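Local coordinates for probable transcriptional regulator (Pseudomonas aeruginosa, PDB 2HR3), which probably binds DNA as a dimeric transcriptional regulator of the MarR family, through a winged helix-turn-helix domain, at residues L38-A43 with R72-G77; S54-A59 with T92-S97. One frame throughout, in Å; residues are numbered along the deposited sequence.

How the interactions relate
Interaction 1 joins helix 32-46 to the end of helix 64-76, and interaction 2 joins helix 53-59 to strand 93-96; their centres lie about 10 Å apart, on the same side of the chain's centre. Along the sequence the four segments alternate: 38-43, 54-59, 72-77, 92-97. The two contacts also touch each other directly, A43 CB lying 3.6 Å from L56 CD2, and L41 O packing against L96 CD2. Together they draw three consecutive helices and one strand of the two-stranded antiparallel sheet around a shared apolar core. This is the winged helix-turn-helix arrangement of the MarR family, which probably presents helix 64-76 and the wing to DNA.

Interaction 1 of 2, residues L38-A43 with R72-G77; sequences LVVLGA and RELERG
L74 lays its two methyl branches over V40 and L41, neighbouring residues on helix 32-46, and these two pairs make up the whole direct contact between the segments. CD1 of L74 approaches CG1 of V40 to 3.4 Å and lies 3.9 Å from V40 CB, so that branch is set against the valine's side rather than meeting a lone methyl. The other branch is turned to L41: L74 CD2 stands 3.8 Å from L41 CD1. That leucine methyl is also 4.0 Å from L74 CD1, and L41 CD1 therefore borders both arms of the fork. V40 carries CG1 trans to its amide nitrogen (chi1 173°), which extends this methyl toward L74, whereas the end of L41 comes nearer to the other helix than its CA-CB bond suggests. The nearest CA atoms, those of L41 and L74, remain 8.6 Å apart, a separation bridged by side chains alone.

In the winged helix-turn-helix domain of this MarR-family protein, helix 64-76 corresponds to the recognition helix of MarR relatives, and L74 anchors its last turn to helix 32-46 just before G77 leaves helical geometry. All three contacting residues are buried. Earlier on helix 64-76, L67, L70 and L71 also pack against V40. I80 of strand 80-83 and the preceding L79 pack on both L41 and L74, joining the base of the wing to this interface.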
loop_
_atom_site.group_PDB
_atom_site.type_symbol
_atom_site.label_atom_id
_atom_site.label_comp_id
_atom_site.label_asym_id
_atom_site.label_seq_id
_atom_site.Cartn_x
_atom_site.Cartn_y
_atom_site.Cartn_z
ATOM N N LEU A 38 -0.347 0.433 13.103
ATOM C CA LEU A 38 0.933 0.375 12.427
ATOM C C LEU A 38 1.064 1.365 11.291
ATOM O O LEU A 38 2.060 2.016 11.194
ATOM C CB LEU A 38 1.124 -1.007 11.852
ATOM C CG LEU A 38 2.591 -1.401 11.950
ATOM C CD1 LEU A 38 2.996 -1.968 13.332
ATOM C CD2 LEU A 38 2.881 -2.359 10.825
ATOM N N VAL A 39 0.055 1.395 10.422
ATOM C CA VAL A 39 -0.072 2.374 9.335
ATOM C C VAL A 39 0.089 3.798 9.858
ATOM O O VAL A 39 0.951 4.513 9.390
ATOM C CB VAL A 39 -1.491 2.265 8.655
ATOM C CG1 VAL A 39 -1.786 3.416 7.785
ATOM C CG2 VAL A 39 -1.637 0.959 7.886
ATOM N N VAL A 40 -0.693 4.185 10.879
ATOM C CA VAL A 40 -0.548 5.519 11.447
ATOM C C VAL A 40 0.898 5.750 11.911
ATOM O O VAL A 40 1.537 6.761 11.570
ATOM C CB VAL A 40 -1.622 5.766 12.582
ATOM C CG1 VAL A 40 -1.388 7.088 13.320
ATOM C CG2 VAL A 40 -3.017 5.726 11.973
ATOM N N LEU A 41 1.422 4.808 12.674
ATOM C CA LEU A 41 2.813 4.856 13.194
ATOM C C LEU A 41 3.876 4.987 12.132
ATOM O O LEU A 41 4.889 5.718 12.274
ATOM C CB LEU A 41 3.110 3.552 13.946
ATOM C CG LEU A 41 3.351 3.444 15.468
ATOM C CD1 LEU A 41 2.577 4.424 16.287
ATOM C CD2 LEU A 41 3.129 2.032 15.867
ATOM N N GLY A 42 3.669 4.236 11.060
ATOM C CA GLY A 42 4.660 4.213 10.042
ATOM C C GLY A 42 4.640 5.503 9.288
ATOM O O GLY A 42 5.670 5.961 8.890
ATOM N N ALA A 43 3.439 6.004 9.024
ATOM C CA ALA A 43 3.217 7.302 8.504
ATOM C C ALA A 43 3.896 8.431 9.270
ATOM O O ALA A 43 4.535 9.294 8.668
ATOM C CB ALA A 43 1.746 7.539 8.398
ATOM N N ARG A 72 -6.119 8.886 19.203
ATOM C CA ARG A 72 -6.591 8.587 20.534
ATOM C C ARG A 72 -6.142 7.230 21.061
ATOM O O ARG A 72 -5.660 7.160 22.199
ATOM C CB ARG A 72 -8.116 8.744 20.603
ATOM C CG ARG A 72 -8.534 10.236 20.695
ATOM C CD ARG A 72 -10.007 10.427 21.068
ATOM N NE ARG A 72 -10.878 10.499 19.875
ATOM C CZ ARG A 72 -11.465 9.462 19.257
ATOM N NH1 ARG A 72 -11.285 8.198 19.657
ATOM N NH2 ARG A 72 -12.246 9.691 18.202
ATOM N N GLU A 73 -6.259 6.162 20.273
ATOM C CA GLU A 73 -5.876 4.824 20.800
ATOM C C GLU A 73 -4.384 4.656 21.060
ATOM O O GLU A 73 -3.958 3.998 22.010
ATOM C CB GLU A 73 -6.292 3.703 19.855
ATOM C CG GLU A 73 -7.718 3.792 19.320
ATOM C CD GLU A 73 -7.982 2.737 18.248
ATOM O OE1 GLU A 73 -7.441 1.620 18.417
ATOM O OE2 GLU A 73 -8.689 3.030 17.234
ATOM N N LEU A 74 -3.603 5.207 20.137
ATOM C CA LEU A 74 -2.141 5.214 20.187
ATOM C C LEU A 74 -1.547 5.907 21.420
ATOM O O LEU A 74 -0.579 5.403 21.965
ATOM C CB LEU A 74 -1.582 5.881 18.913
ATOM C CG LEU A 74 -1.631 4.967 17.689
ATOM C CD1 LEU A 74 -1.149 5.732 16.446
ATOM C CD2 LEU A 74 -0.800 3.671 17.921
ATOM N N GLU A 75 -2.093 7.062 21.798
ATOM C CA GLU A 75 -1.718 7.714 23.050
ATOM C C GLU A 75 -2.082 6.796 24.234
ATOM O O GLU A 75 -1.194 6.487 25.029
ATOM C CB GLU A 75 -2.334 9.131 23.232
ATOM C CG GLU A 75 -1.395 10.348 22.820
ATOM C CD GLU A 75 -1.411 11.572 23.853
ATOM O OE1 GLU A 75 -2.288 12.459 23.716
ATOM O OE2 GLU A 75 -0.549 11.668 24.786
ATOM N N ARG A 76 -3.335 6.336 24.344
ATOM C CA ARG A 76 -3.718 5.468 25.505
ATOM C C ARG A 76 -2.698 4.334 25.670
ATOM O O ARG A 76 -2.270 4.059 26.788
ATOM C CB ARG A 76 -5.125 4.881 25.389
ATOM C CG ARG A 76 -6.206 5.912 25.446
ATOM N N GLY A 77 -2.266 3.751 24.545
ATOM C CA GLY A 77 -1.261 2.692 24.530
ATOM C C GLY A 77 0.201 3.114 24.544
ATOM O O GLY A 77 1.077 2.276 24.337
#

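Interaction 2 of 2, residues S54-A59 with T92-S97; sequences SELAAA and TRVSLS
R93 turns its guanidinium toward E55 of helix 53-59, bringing NH2 to 4.1 Å from E55 OE1. The carboxylate oxygen lies at the guanidinium edge, near its plane, but the two charged groups are inclined by 59° and the separation exceeds that of a salt bridge. The arginine gets there by bending at chi2 and chi3 (chi3 64°), while E55 swings CG to the side opposite its backbone N (chi1 -176°) and continues extended. A weak, long ion pair from R93 NE to D50 OD2 gives the guanidinium a second acidic neighbour.

V94 follows with an apolar contact: its CG2 lies 4.1 Å from L56 CD1, the two side chains crossing at roughly a right angle. I44 of helix 32-46 packs on both L56 and V94, so the pair belongs to the core of the winged helix-turn-helix domain. Strand 93-96, part of the wing, then continues antiparallel to strand 80-83, S95 pairing through its backbone with V81. At S97 the strand gives way to helix 98-122, with the serine OG accepting from G100 N as an N-cap.

The join thus pairs a buried hydrocarbon contact with a partly exposed electrostatic one; at 4.1 Å the opposite charges would probably attract at the more open side of the contact without fixing a directional bond.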
loop_
_atom_site.group_PDB
_atom_site.type_symbol
_atom_site.label_atom_id
_atom_site.label_comp_id
_atom_site.label_asym_id
_atom_site.label_seq_id
_atom_site.Cartn_x
_atom_site.Cartn_y
_atom_site.Cartn_z
ATOM N N SER A 54 -3.331 16.800 10.804
ATOM C CA SER A 54 -3.663 17.231 9.433
ATOM C C SER A 54 -2.678 16.784 8.373
ATOM O O SER A 54 -3.049 16.363 7.323
ATOM C CB SER A 54 -3.711 18.751 9.370
ATOM O OG SER A 54 -4.957 19.244 9.823
ATOM N N GLU A 55 -1.407 16.911 8.646
ATOM C CA GLU A 55 -0.443 16.597 7.651
ATOM C C GLU A 55 -0.434 15.107 7.400
ATOM O O GLU A 55 -0.226 14.645 6.276
ATOM C CB GLU A 55 0.928 17.052 8.112
ATOM C CG GLU A 55 1.999 16.851 7.076
ATOM C CD GLU A 55 3.358 17.167 7.612
ATOM O OE1 GLU A 55 3.433 17.891 8.676
ATOM O OE2 GLU A 55 4.331 16.669 6.961
ATOM N N LEU A 56 -0.654 14.372 8.489
ATOM C CA LEU A 56 -0.706 12.950 8.528
ATOM C C LEU A 56 -1.947 12.449 7.790
ATOM O O LEU A 56 -1.838 11.536 6.950
ATOM C CB LEU A 56 -0.841 12.548 9.987
ATOM C CG LEU A 56 -0.106 11.369 10.600
ATOM C CD1 LEU A 56 -0.663 11.238 12.059
ATOM C CD2 LEU A 56 -0.324 10.181 9.794
ATOM N N ALA A 57 -3.121 12.985 8.151
ATOM C CA ALA A 57 -4.323 12.663 7.412
ATOM C C ALA A 57 -4.100 12.881 5.887
ATOM O O ALA A 57 -4.376 11.973 5.080
ATOM C CB ALA A 57 -5.443 13.459 7.867
ATOM N N ALA A 58 -3.547 14.032 5.503
ATOM C CA ALA A 58 -3.358 14.329 4.111
ATOM C C ALA A 58 -2.455 13.337 3.409
ATOM O O ALA A 58 -2.765 12.909 2.307
ATOM C CB ALA A 58 -2.802 15.755 3.922
ATOM N N ALA A 59 -1.343 12.980 4.036
ATOM C CA ALA A 59 -0.374 12.049 3.475
ATOM C C ALA A 59 -0.891 10.644 3.331
ATOM O O ALA A 59 -0.344 9.843 2.560
ATOM C CB ALA A 59 0.866 12.006 4.352
ATOM N N THR A 92 -0.998 21.118 17.365
ATOM C CA THR A 92 -0.720 19.834 18.010
ATOM C C THR A 92 0.052 18.908 17.061
ATOM O O THR A 92 -0.304 18.742 15.893
ATOM C CB THR A 92 -2.048 19.157 18.504
ATOM O OG1 THR A 92 -2.266 19.482 19.886
ATOM C CG2 THR A 92 -2.009 17.645 18.390
ATOM N N ARG A 93 1.110 18.322 17.603
ATOM C CA ARG A 93 2.063 17.575 16.877
ATOM C C ARG A 93 2.198 16.222 17.579
ATOM O O ARG A 93 2.156 16.152 18.799
ATOM C CB ARG A 93 3.380 18.330 16.843
ATOM C CG ARG A 93 3.194 19.820 16.569
ATOM C CD ARG A 93 4.285 20.394 15.708
ATOM N NE ARG A 93 4.256 19.766 14.390
ATOM C CZ ARG A 93 4.845 20.269 13.317
ATOM N NH1 ARG A 93 5.526 21.404 13.405
ATOM N NH2 ARG A 93 4.752 19.637 12.164
ATOM N N VAL A 94 2.308 15.152 16.799
ATOM C CA VAL A 94 2.471 13.820 17.349
ATOM C C VAL A 94 3.794 13.246 16.895
ATOM O O VAL A 94 4.248 13.507 15.797
ATOM C CB VAL A 94 1.271 12.836 17.022
ATOM C CG1 VAL A 94 -0.045 13.395 17.697
ATOM C CG2 VAL A 94 1.073 12.667 15.546
ATOM N N SER A 95 4.378 12.496 17.809
ATOM C CA SER A 95 5.623 11.806 17.684
ATOM C C SER A 95 5.553 10.356 18.155
ATOM O O SER A 95 4.715 9.958 18.949
ATOM C CB SER A 95 6.645 12.493 18.551
ATOM O OG SER A 95 7.301 13.427 17.753
ATOM N N LEU A 96 6.482 9.563 17.655
ATOM C CA LEU A 96 6.637 8.244 18.178
ATOM C C LEU A 96 7.252 8.393 19.561
ATOM O O LEU A 96 8.182 9.190 19.763
ATOM C CB LEU A 96 7.524 7.420 17.278
ATOM C CG LEU A 96 6.989 7.055 15.888
ATOM C CD1 LEU A 96 7.487 5.697 15.585
ATOM C CD2 LEU A 96 5.495 7.032 15.748
ATOM N N SER A 97 6.690 7.647 20.509
ATOM C CA SER A 97 7.369 7.364 21.771
ATOM C C SER A 97 8.396 6.279 21.432
ATOM O O SER A 97 8.298 5.631 20.384
ATOM C CB SER A 97 6.384 6.888 22.838
ATOM O OG SER A 97 5.960 5.558 22.638
#